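Local atomic coordinates of putative NADH Oxidase (Clostridium acetobutylicum, PDB entry 3E10), a protein that binds flavin mononucleotide and probably works as an oxidoreductase of the nitroreductase family. Residues L107-V112 with V144-N149; N65-A70 with F139-V144; G38-W43 with E90-A95; V19-I24 with V47-E52. All blocks are in the same frame, centred on the assembly; numbering follows the deposited sequence. Where two conformers were deposited one is given.

Interaction 1 (L107-V112 with V144-N149)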
# COMPACT_ATOMS: atom_id res chain seq x y z
N LEU B 107 -17.01 -3.85 -0.45
CA LEU B 107 -18.08 -4.14 -1.39
C LEU B 107 -18.48 -5.61 -1.45
O LEU B 107 -19.17 -6.02 -2.36
CB LEU B 107 -17.65 -3.63 -2.78
CG LEU B 107 -17.37 -2.13 -2.89
CD1 LEU B 107 -16.77 -1.78 -4.27
CD2 LEU B 107 -18.64 -1.28 -2.60
N ASP B 108 -18.01 -6.41 -0.50
CA ASP B 108 -18.38 -7.82 -0.41
C ASP B 108 -17.83 -8.63 -1.58
O ASP B 108 -18.33 -9.70 -1.92
CB ASP B 108 -19.91 -7.99 -0.29
CG ASP B 108 -20.49 -7.26 0.91
OD1 ASP B 108 -19.99 -7.45 2.02
OD2 ASP B 108 -21.44 -6.47 0.71
N LEU B 109 -16.74 -8.13 -2.15
CA LEU B 109 -16.02 -8.81 -3.21
C LEU B 109 -14.78 -9.48 -2.62
O LEU B 109 -14.30 -9.09 -1.54
CB LEU B 109 -15.59 -7.82 -4.29
CG LEU B 109 -16.72 -7.14 -5.07
CD1 LEU B 109 -16.12 -6.04 -5.90
CD2 LEU B 109 -17.44 -8.14 -5.94
N GLY B 110 -14.27 -10.47 -3.34
CA GLY B 110 -12.96 -11.02 -3.07
C GLY B 110 -11.97 -10.56 -4.12
O GLY B 110 -12.33 -10.29 -5.29
N ALA B 111 -10.72 -10.43 -3.71
CA ALA B 111 -9.66 -10.06 -4.64
C ALA B 111 -8.34 -10.62 -4.15
O ALA B 111 -8.19 -10.95 -2.99
CB ALA B 111 -9.61 -8.54 -4.77
N VAL B 112 -7.39 -10.71 -5.07
CA VAL B 112 -6.01 -11.01 -4.70
C VAL B 112 -5.07 -10.19 -5.59
O VAL B 112 -5.28 -10.02 -6.79
CB VAL B 112 -5.70 -12.54 -4.78
CG1 VAL B 112 -5.93 -13.09 -6.20
CG2 VAL B 112 -4.25 -12.81 -4.32
N VAL B 144 -10.56 -10.11 -9.31
CA VAL B 144 -11.67 -9.68 -8.47
C VAL B 144 -12.91 -10.49 -8.87
O VAL B 144 -13.16 -10.76 -10.04
CB VAL B 144 -11.98 -8.18 -8.67
CG1 VAL B 144 -13.09 -7.73 -7.72
CG2 VAL B 144 -10.75 -7.30 -8.45
N GLY B 145 -13.72 -10.85 -7.88
CA GLY B 145 -15.01 -11.49 -8.11
C GLY B 145 -15.74 -11.75 -6.80
O GLY B 145 -15.23 -11.46 -5.74
N TYR B 146 -16.94 -12.30 -6.87
CA TYR B 146 -17.62 -12.73 -5.67
C TYR B 146 -16.97 -14.05 -5.19
O TYR B 146 -16.74 -14.96 -5.98
CB TYR B 146 -19.14 -12.90 -5.93
CG TYR B 146 -19.82 -11.54 -6.00
CD1 TYR B 146 -20.12 -10.83 -4.86
CD2 TYR B 146 -20.01 -10.91 -7.21
CE1 TYR B 146 -20.66 -9.57 -4.92
CE2 TYR B 146 -20.57 -9.64 -7.29
CZ TYR B 146 -20.89 -8.97 -6.13
OH TYR B 146 -21.46 -7.70 -6.19
N PRO B 147 -16.64 -14.13 -3.92
CA PRO B 147 -15.94 -15.33 -3.44
C PRO B 147 -16.71 -16.63 -3.61
O PRO B 147 -17.90 -16.65 -3.40
CB PRO B 147 -15.72 -15.03 -1.96
CG PRO B 147 -15.75 -13.57 -1.84
CD PRO B 147 -16.81 -13.13 -2.85
N GLU B 148 -16.02 -17.69 -4.02
CA GLU B 148 -16.65 -19.03 -4.23
C GLU B 148 -16.70 -19.88 -2.96
O GLU B 148 -17.74 -20.43 -2.61
CB GLU B 148 -15.87 -19.78 -5.32
CG GLU B 148 -16.41 -21.16 -5.72
CD GLU B 148 -17.80 -21.07 -6.32
OE1 GLU B 148 -18.77 -20.97 -5.54
OE2 GLU B 148 -17.93 -21.09 -7.56
N ASN B 149 -15.55 -20.03 -2.33
CA ASN B 149 -15.39 -21.00 -1.21
C ASN B 149 -14.31 -20.50 -0.29
O ASN B 149 -13.42 -21.25 0.14
CB ASN B 149 -15.05 -22.40 -1.74
CG ASN B 149 -13.71 -22.46 -2.48
OD1 ASN B 149 -13.03 -21.45 -2.70
ND2 ASN B 149 -13.33 -23.68 -2.87

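Interaction 2 (N65-A70 with F139-V144)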
# COMPACT_ATOMS: atom_id res chain seq x y z
N ASN B 65 -3.33 -18.15 -11.15
CA ASN B 65 -4.42 -19.04 -11.50
C ASN B 65 -5.79 -18.56 -11.07
O ASN B 65 -6.82 -19.01 -11.59
CB ASN B 65 -4.14 -20.47 -11.02
CG ASN B 65 -3.07 -21.15 -11.84
OD1 ASN B 65 -2.87 -20.83 -13.02
ND2 ASN B 65 -2.37 -22.09 -11.23
N SER B 66 -5.84 -17.61 -10.13
CA SER B 66 -7.11 -16.99 -9.75
C SER B 66 -7.84 -16.39 -10.95
O SER B 66 -9.07 -16.27 -10.95
CB SER B 66 -6.90 -15.93 -8.68
OG SER B 66 -6.02 -14.92 -9.12
N LEU B 67 -7.09 -15.97 -11.96
CA LEU B 67 -7.69 -15.33 -13.11
C LEU B 67 -8.55 -16.31 -13.91
O LEU B 67 -9.42 -15.89 -14.67
CB LEU B 67 -6.62 -14.71 -14.00
CG LEU B 67 -5.97 -13.44 -13.41
CD1 LEU B 67 -4.66 -13.12 -14.12
CD2 LEU B 67 -6.99 -12.29 -13.51
N LYS B 68 -8.33 -17.60 -13.73
CA LYS B 68 -9.10 -18.57 -14.50
C LYS B 68 -10.58 -18.60 -14.15
O LYS B 68 -11.40 -19.06 -14.95
CB LYS B 68 -8.50 -19.96 -14.37
CG LYS B 68 -7.08 -20.04 -14.93
CD LYS B 68 -6.54 -21.44 -14.89
CE LYS B 68 -5.13 -21.52 -15.45
NZ LYS B 68 -5.01 -20.90 -16.81
N THR B 69 -10.93 -18.13 -12.96
CA THR B 69 -12.35 -17.99 -12.57
C THR B 69 -12.82 -16.56 -12.38
O THR B 69 -14.01 -16.31 -12.18
CB THR B 69 -12.71 -18.83 -11.34
OG1 THR B 69 -11.98 -18.33 -10.21
CG2 THR B 69 -12.40 -20.35 -11.54
N ALA B 70 -11.91 -15.59 -12.45
CA ALA B 70 -12.25 -14.21 -12.14
C ALA B 70 -13.11 -13.59 -13.23
O ALA B 70 -12.76 -13.69 -14.41
CB ALA B 70 -10.96 -13.37 -11.97
N PHE B 139 2.80 -3.12 -13.16
CA PHE B 139 3.00 -3.21 -11.72
C PHE B 139 2.47 -4.52 -11.12
O PHE B 139 3.21 -5.30 -10.52
CB PHE B 139 2.42 -2.01 -10.98
CG PHE B 139 2.60 -2.13 -9.48
CD1 PHE B 139 3.85 -2.01 -8.91
CD2 PHE B 139 1.54 -2.47 -8.65
CE1 PHE B 139 4.02 -2.14 -7.55
CE2 PHE B 139 1.72 -2.63 -7.27
CZ PHE B 139 2.94 -2.47 -6.73
N CYS B 140 1.17 -4.78 -11.30
CA CYS B 140 0.56 -5.99 -10.79
C CYS B 140 -0.76 -6.19 -11.51
O CYS B 140 -1.22 -5.31 -12.27
CB CYS B 140 0.34 -5.93 -9.27
SG CYS B 140 -1.07 -4.94 -8.71
N VAL B 141 -1.37 -7.34 -11.27
CA VAL B 141 -2.76 -7.58 -11.68
C VAL B 141 -3.54 -7.91 -10.43
O VAL B 141 -3.04 -8.60 -9.55
CB VAL B 141 -2.87 -8.73 -12.68
CG1 VAL B 141 -4.33 -8.99 -13.05
CG2 VAL B 141 -1.99 -8.51 -13.93
N ILE B 142 -4.77 -7.38 -10.33
CA ILE B 142 -5.69 -7.75 -9.25
C ILE B 142 -6.88 -8.50 -9.87
O ILE B 142 -7.55 -7.97 -10.75
CB ILE B 142 -6.14 -6.53 -8.44
CG1 ILE B 142 -4.92 -5.86 -7.76
CG2 ILE B 142 -7.17 -6.93 -7.35
CD1 ILE B 142 -5.18 -4.57 -7.12
N SER B 143 -7.06 -9.75 -9.46
CA SER B 143 -8.23 -10.50 -9.89
C SER B 143 -9.32 -10.25 -8.85
O SER B 143 -9.02 -10.15 -7.66
CB SER B 143 -7.95 -11.99 -10.06
OG SER B 143 -7.47 -12.53 -8.89
N VAL B 144 -10.56 -10.11 -9.31
CA VAL B 144 -11.67 -9.68 -8.47
C VAL B 144 -12.91 -10.49 -8.87
O VAL B 144 -13.16 -10.76 -10.04
CB VAL B 144 -11.98 -8.18 -8.67
CG1 VAL B 144 -13.09 -7.73 -7.72
CG2 VAL B 144 -10.75 -7.30 -8.45

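Interaction 3 (G38-W43 with E90-A95). With FMN (flavin mononucleotide), chain C.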
# COMPACT_ATOMS: atom_id res chain seq x y z
N GLY B 38 5.40 12.93 -3.98
CA GLY B 38 5.26 14.15 -4.79
C GLY B 38 3.85 14.42 -5.33
O GLY B 38 3.69 15.23 -6.21
N ASN B 39 2.84 13.71 -4.83
CA ASN B 39 1.52 13.69 -5.42
C ASN B 39 1.58 13.39 -6.94
O ASN B 39 0.78 13.92 -7.72
CB ASN B 39 0.80 15.02 -5.20
CG ASN B 39 -0.70 14.95 -5.49
OD1 ASN B 39 -1.34 13.91 -5.32
ND2 ASN B 39 -1.25 16.08 -5.94
N GLN B 40 2.53 12.54 -7.33
CA GLN B 40 2.75 12.29 -8.75
C GLN B 40 1.66 11.45 -9.42
O GLN B 40 1.54 11.48 -10.64
CB GLN B 40 4.14 11.69 -9.01
CG GLN B 40 4.38 10.29 -8.49
CD GLN B 40 5.84 9.90 -8.51
OE1 GLN B 40 6.66 10.58 -9.17
NE2 GLN B 40 6.19 8.85 -7.76
N GLN B 41 0.88 10.71 -8.62
CA GLN B 41 -0.27 9.94 -9.16
C GLN B 41 0.05 9.25 -10.48
O GLN B 41 -0.52 9.61 -11.51
CB GLN B 41 -1.49 10.85 -9.33
CG GLN B 41 -1.96 11.57 -8.06
CD GLN B 41 -3.00 12.64 -8.31
OE1 GLN B 41 -2.89 13.76 -7.77
NE2 GLN B 41 -4.01 12.32 -9.05
N PRO B 42 0.95 8.27 -10.46
CA PRO B 42 1.55 7.79 -11.73
C PRO B 42 0.76 6.66 -12.41
O PRO B 42 1.19 6.14 -13.43
CB PRO B 42 2.91 7.31 -11.28
CG PRO B 42 2.64 6.73 -9.91
CD PRO B 42 1.59 7.64 -9.29
N TRP B 43 -0.43 6.38 -11.89
CA TRP B 43 -1.14 5.14 -12.23
C TRP B 43 -2.00 5.19 -13.49
O TRP B 43 -2.63 6.22 -13.83
CB TRP B 43 -2.06 4.73 -11.08
CG TRP B 43 -2.66 5.90 -10.32
CD1 TRP B 43 -3.60 6.79 -10.75
CD2 TRP B 43 -2.34 6.27 -8.99
NE1 TRP B 43 -3.88 7.70 -9.76
CE2 TRP B 43 -3.13 7.39 -8.66
CE3 TRP B 43 -1.47 5.75 -8.04
CZ2 TRP B 43 -3.03 8.03 -7.41
CZ3 TRP B 43 -1.38 6.37 -6.77
CH2 TRP B 43 -2.16 7.50 -6.49
N GLU B 90 6.96 2.32 -7.19
CA GLU B 90 6.36 1.06 -6.79
C GLU B 90 5.60 1.18 -5.48
O GLU B 90 4.64 0.45 -5.25
CB GLU B 90 7.40 -0.04 -6.73
CG GLU B 90 7.99 -0.34 -8.10
CD GLU B 90 9.34 0.30 -8.34
OE1 GLU B 90 9.54 1.47 -7.90
OE2 GLU B 90 10.19 -0.38 -8.98
N GLN B 91 6.00 2.14 -4.65
CA GLN B 91 5.32 2.37 -3.38
C GLN B 91 3.97 3.01 -3.60
O GLN B 91 2.97 2.60 -2.99
CB GLN B 91 6.21 3.23 -2.46
CG GLN B 91 7.53 2.51 -2.13
CD GLN B 91 8.49 3.35 -1.30
OE1 GLN B 91 8.05 4.16 -0.47
NE2 GLN B 91 9.80 3.18 -1.54
N ASP B 92 3.93 4.02 -4.46
CA ASP B 92 2.68 4.63 -4.85
C ASP B 92 1.69 3.56 -5.34
O ASP B 92 0.52 3.57 -4.99
CB ASP B 92 2.88 5.58 -6.03
CG ASP B 92 3.83 6.73 -5.77
OD1 ASP B 92 4.22 6.96 -4.59
OD2 ASP B 92 4.13 7.43 -6.79
N MSE B 93 2.18 2.67 -6.21
CA MSE B 93 1.32 1.66 -6.85
C MSE B 93 0.86 0.62 -5.87
O MSE B 93 -0.28 0.17 -5.95
CB MSE B 93 2.02 0.99 -8.05
CG MSE B 93 2.42 1.93 -9.21
SE MSE B 93 0.95 2.96 -9.92
CE MSE B 93 -0.15 1.45 -10.50
N ALA B 94 1.73 0.30 -4.91
CA ALA B 94 1.37 -0.61 -3.85
C ALA B 94 0.26 -0.02 -2.96
O ALA B 94 -0.66 -0.73 -2.54
CB ALA B 94 2.65 -0.96 -3.02
N ALA B 95 0.35 1.29 -2.70
CA ALA B 95 -0.69 1.94 -1.89
C ALA B 95 -2.03 1.92 -2.63
O ALA B 95 -3.08 1.69 -2.03
CB ALA B 95 -0.25 3.39 -1.56
N1 FMN C . 5.05 13.74 2.23
C2 FMN C . 6.02 14.50 2.83
O2 FMN C . 5.73 15.56 3.40
N3 FMN C . 7.33 14.08 2.88
C4 FMN C . 7.75 12.93 2.23
O4 FMN C . 8.94 12.57 2.33
C4A FMN C . 6.76 12.14 1.63
N5 FMN C . 7.09 10.95 1.02
C5A FMN C . 6.13 10.16 0.45
C6 FMN C . 6.48 8.94 -0.14
C7 FMN C . 5.54 8.11 -0.70
C7M FMN C . 5.98 6.80 -1.32
C8 FMN C . 4.19 8.48 -0.67
C8M FMN C . 3.16 7.46 -1.06
C9 FMN C . 3.83 9.70 -0.07
C9A FMN C . 4.78 10.54 0.49
N10 FMN C . 4.44 11.78 1.04
C10 FMN C . 5.42 12.55 1.64
C1' FMN C . 3.00 12.24 1.06
C2' FMN C . 2.60 12.77 -0.32
O2' FMN C . 3.16 14.05 -0.57
C3' FMN C . 1.08 12.81 -0.42
O3' FMN C . 0.59 11.46 -0.36
C4' FMN C . 0.56 13.51 -1.70
O4' FMN C . 0.89 14.88 -1.73
C5' FMN C . -0.95 13.34 -1.85
O5' FMN C . -1.65 13.99 -0.80
P FMN C . -2.61 13.10 0.13
O1P FMN C . -1.74 12.12 0.90
O2P FMN C . -3.30 14.10 1.03
O3P FMN C . -3.62 12.38 -0.77

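Interaction 4 (V19-I24 with V47-E52)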
# COMPACT_ATOMS: atom_id res chain seq x y z
N VAL B 19 -19.03 -8.56 -11.79
CA VAL B 19 -18.92 -7.47 -10.84
C VAL B 19 -19.66 -6.29 -11.44
O VAL B 19 -19.40 -5.88 -12.58
CB VAL B 19 -17.46 -7.10 -10.56
CG1 VAL B 19 -17.38 -5.94 -9.61
CG2 VAL B 19 -16.67 -8.33 -9.98
N GLU B 20 -20.61 -5.76 -10.68
CA GLU B 20 -21.46 -4.67 -11.14
C GLU B 20 -20.61 -3.47 -11.56
O GLU B 20 -19.60 -3.15 -10.91
CB GLU B 20 -22.43 -4.23 -10.05
CG GLU B 20 -23.52 -5.29 -9.69
CD GLU B 20 -23.12 -6.28 -8.60
OE1 GLU B 20 -21.92 -6.47 -8.34
OE2 GLU B 20 -24.05 -6.90 -8.01
N LYS B 21 -21.04 -2.80 -12.63
CA LYS B 21 -20.34 -1.63 -13.14
C LYS B 21 -20.07 -0.61 -12.04
O LYS B 21 -19.00 -0.04 -12.01
CB LYS B 21 -21.10 -0.96 -14.30
CG LYS B 21 -21.26 -1.85 -15.50
CD LYS B 21 -19.96 -2.20 -16.21
CE LYS B 21 -20.31 -2.78 -17.59
NZ LYS B 21 -19.26 -3.69 -18.07
N GLU B 22 -21.04 -0.39 -11.15
CA GLU B 22 -20.85 0.59 -10.10
C GLU B 22 -19.73 0.21 -9.13
O GLU B 22 -19.03 1.07 -8.63
CB GLU B 22 -22.14 0.86 -9.33
CG GLU B 22 -22.69 -0.26 -8.56
N LYS B 23 -19.57 -1.08 -8.89
CA LYS B 23 -18.50 -1.56 -8.01
C LYS B 23 -17.15 -1.44 -8.69
O LYS B 23 -16.17 -1.07 -8.05
CB LYS B 23 -18.77 -3.01 -7.58
CG LYS B 23 -19.92 -3.11 -6.58
CD LYS B 23 -20.06 -4.47 -5.92
CE LYS B 23 -21.23 -4.50 -4.95
NZ LYS B 23 -21.30 -5.78 -4.17
N ILE B 24 -17.11 -1.72 -10.00
CA ILE B 24 -15.86 -1.54 -10.74
C ILE B 24 -15.40 -0.09 -10.59
O ILE B 24 -14.23 0.15 -10.31
CB ILE B 24 -15.98 -1.90 -12.23
CG1 ILE B 24 -16.44 -3.36 -12.38
CG2 ILE B 24 -14.64 -1.68 -12.95
CD1 ILE B 24 -16.63 -3.83 -13.81
N VAL B 47 -8.84 -2.45 -17.38
CA VAL B 47 -9.92 -3.17 -16.75
C VAL B 47 -10.41 -4.19 -17.76
O VAL B 47 -10.76 -3.81 -18.90
CB VAL B 47 -11.06 -2.21 -16.39
CG1 VAL B 47 -12.26 -2.99 -15.84
CG2 VAL B 47 -10.55 -1.12 -15.40
N LEU B 48 -10.39 -5.47 -17.37
CA LEU B 48 -10.86 -6.57 -18.24
C LEU B 48 -12.07 -7.27 -17.64
O LEU B 48 -12.09 -7.64 -16.46
CB LEU B 48 -9.77 -7.60 -18.44
CG LEU B 48 -8.46 -7.20 -19.12
CD1 LEU B 48 -7.48 -6.52 -18.11
CD2 LEU B 48 -7.85 -8.41 -19.79
N GLU B 49 -13.07 -7.46 -18.50
CA GLU B 49 -14.20 -8.34 -18.22
C GLU B 49 -14.37 -9.43 -19.29
O GLU B 49 -15.23 -10.30 -19.15
CB GLU B 49 -15.50 -7.52 -18.12
CG GLU B 49 -15.54 -6.60 -16.91
CD GLU B 49 -16.94 -6.03 -16.69
OE1 GLU B 49 -17.81 -6.75 -16.11
OE2 GLU B 49 -17.17 -4.86 -17.12
N ASP B 50 -13.56 -9.39 -20.35
CA ASP B 50 -13.64 -10.42 -21.38
C ASP B 50 -13.02 -11.70 -20.86
O ASP B 50 -11.83 -11.76 -20.58
CB ASP B 50 -12.92 -10.00 -22.64
CG ASP B 50 -13.01 -11.05 -23.73
OD1 ASP B 50 -14.08 -11.14 -24.35
OD2 ASP B 50 -12.04 -11.80 -23.93
N ARG B 51 -13.82 -12.76 -20.75
CA ARG B 51 -13.35 -13.94 -20.08
C ARG B 51 -12.20 -14.62 -20.84
O ARG B 51 -11.25 -15.11 -20.22
CB ARG B 51 -14.54 -14.84 -19.72
CG ARG B 51 -15.28 -14.39 -18.38
CD ARG B 51 -14.41 -14.69 -17.11
NE ARG B 51 -13.91 -16.04 -17.31
CZ ARG B 51 -12.73 -16.51 -16.97
NH1 ARG B 51 -11.85 -15.82 -16.26
NH2 ARG B 51 -12.45 -17.75 -17.30
N GLU B 52 -12.22 -14.59 -22.17
CA GLU B 52 -11.10 -15.13 -22.92
C GLU B 52 -9.79 -14.37 -22.65
O GLU B 52 -8.72 -14.97 -22.51
CB GLU B 52 -11.40 -15.09 -24.41
CG GLU B 52 -10.32 -15.68 -25.25
O HOH W 1 -17.19 -8.53 -14.04
O HOH W 2 -20.00 -5.48 -15.14

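Interaction 1 (L107-V112 with V144-N149)
Leu109 reaches across to Tyr146 and Val144. Its CB is 3.9 Å from Gly145 O. At CG the chain forks: CD1 meets one methyl of the neighbouring strand, Val144 CG1, at 3.9 Å, while CD2 goes to the phenol ring. That second branch makes a CH-pi contact, with Leu109 CD2 3.6 Å from the Tyr146 ring centroid and only 13° off the ring normal, hence over the middle of one face. The ring is brought there by its first torsion (chi1 -75°), which sets CG anti to the carbonyl carbon and folds the phenol back over Leu109, although the CB of Tyr146 points away from segment 107-112. Its hydroxyl is held from outside by Glu20 and Lys23.

Next to this contact the backbones pair through Gly110 and Gly145. Gly110 N donates to Gly145 O at 2.8 Å, and Gly145 N returns a bond to Gly110 O at 3.0 Å. One residue further, Ala111 and Val144 form a non-hydrogen-bonded pair, Ala111 CB meeting Val144 CG2 at 4.0 Å; Ala111 also packs on helix 89-106. Pro147 CG packs against Gly110 N, where pairing ends. Asp108, with positive phi, completes a Schellman motif that closes that helix and turns the chain into strand 110-115, an antiparallel edge strand of this chain's sheet in the flavin-binding nitroreductase fold.

Interaction 2 (N65-A70 with F139-V144)
Ser143 OG is gripped by two hydroxyls: Ser66 OG at 2.8 Å, where either oxygen could be the donor, and the phenol of Tyr14 from a neighbouring loop. The first torsions of both serines are near +60° (59° for Ser66, 57° for Ser143), and these rotations turn the two hydroxyls so that their OG atoms meet. The side chains of Ser66 and Arg12, an FMN-binding residue, are about 4 Å apart.

Carbon atoms close around this polar pair. Leu67 swings its end inward, bringing CD2 to 3.6 Å from Ser143 CB and, more loosely, to 4.3 Å from Val141 CG1. On the carboxyl-terminal side of the loop, Ala70 CB points at the strand and lies 3.8 Å from Ser143 CB. Val141 and Ser143 present their side chains to the loop, whereas the intervening Ile142 turns to the other face of the sheet, against helix 89-106.

Every residue that touches here is buried, and Ser143 OG finds its polar partners in Ser66 and Tyr14 among otherwise apolar contacts. The serine pair thereby ties the loop before strand 72-79 to strand 136-145 through side chains, with no backbone hydrogen bond between the two segments.

Interaction 3 (G38-W43 with E90-A95)
Gln40 spans the gap to Asp92 with its amide. CG occupies the position between backbone N and carbonyl carbon, and beyond it the chain runs extended, delivering NE2 to Asp92 OD2 at 2.7 Å. The bond is nearly straight and uses the syn side of the carboxylate. OD2 lies close to the amide plane, yet amide and carboxylate planes are 69° apart, and the two side chains cross at about a right angle. The other end of the amide, Gln40 OE1, accepts from the backbone N of Ile85.

Asp92 CG stands anti to its carbonyl carbon, beside the backbone N, which aims the carboxylate out of the helix at the loop. There Pro42 CG approaches OD2 to 3.5 Å, while OD1 accepts from the backbone N of Ala37. The same OD1 lies 3.7 Å from the flavin methyl C7M.

In Met93, modelled as selenomethionine, bends at chi2 (-56°) and chi3 (-60°) bring SE back to 3.7 Å from Trp43 CB. The selenium lies at the indole edge, near the ring plane; the backbone oxygen of Asp92 also lies at that edge, 3.8 Å from Trp43 CZ3.

Hydrogen bonds on both oxygens hold the rotation of the buried Asp92 carboxylate, and the one from Gln40 links the 38-43 loop to helix 89-106 beside the dimethylbenzene end of FMN.

Interaction 4 (V19-I24 with V47-E52)
The two backbones stay well apart, with the nearest CA atoms, of Ile24 and Val47, 8.6 Å from each other, so that side chains and water make the contact between the start of helix 21-32 and the end of strand 43-48. Glu49 carries most of it. With chi1 at -67° its chain leaves beside the backbone N and extends, holding the carboxylate across the gap within reach of Lys21.

Lys21 bends at chi2 to meet it, forming a salt bridge in which NZ lies 2.6 Å from Glu49 OE2, on the syn side and 22° out of the carboxylate plane. The other oxygen, OE1, receives hydrogen bonds from two waters. One of them also accepts from Val19 N at 2.9 Å; the second also donates to Val19 O at 2.7 Å. Beside the carboxylate, Ile24 CD1 comes from the opposite direction to within 3.5 Å of Glu49 OE2, and Ile24 CG2 touches Val47 CG1 at 4.0 Å.

Glu166 of the second subunit binds the backbone N of Glu49, and Val47 pairs with a strand of that subunit. The carboxylate divides its work, one oxygen on an ammonium and the other on water bridges, which probably favours its ionised form and would restrain its rotation against the Ile24 methyl.

Overall arrangement
Interactions 1 and 2 share Val144 and meet on neighbouring strands, where Val112 N is 3.1 Å from Ser143 O. Interaction 4 borders both: Tyr146 OH lies 2.5 Å from Glu20 OE1, and Arg51 NH1 lies 2.9 Å from Leu67 O. These three therefore form one continuous region, with centres 11 to 13 Å apart. Interaction 3 lies across the chain's centre from interactions 1 and 2, about 25 Å from interaction 1 between centres, but Phe139 of strand 136-145 packs on Met93 and so joins it to interaction 2. Interaction 3 borders one FMN, also bound by arginines of the second subunit; Val112 of interaction 1 touches the other FMN, each flavin lying between subunits, whereas interaction 4 lies away from both.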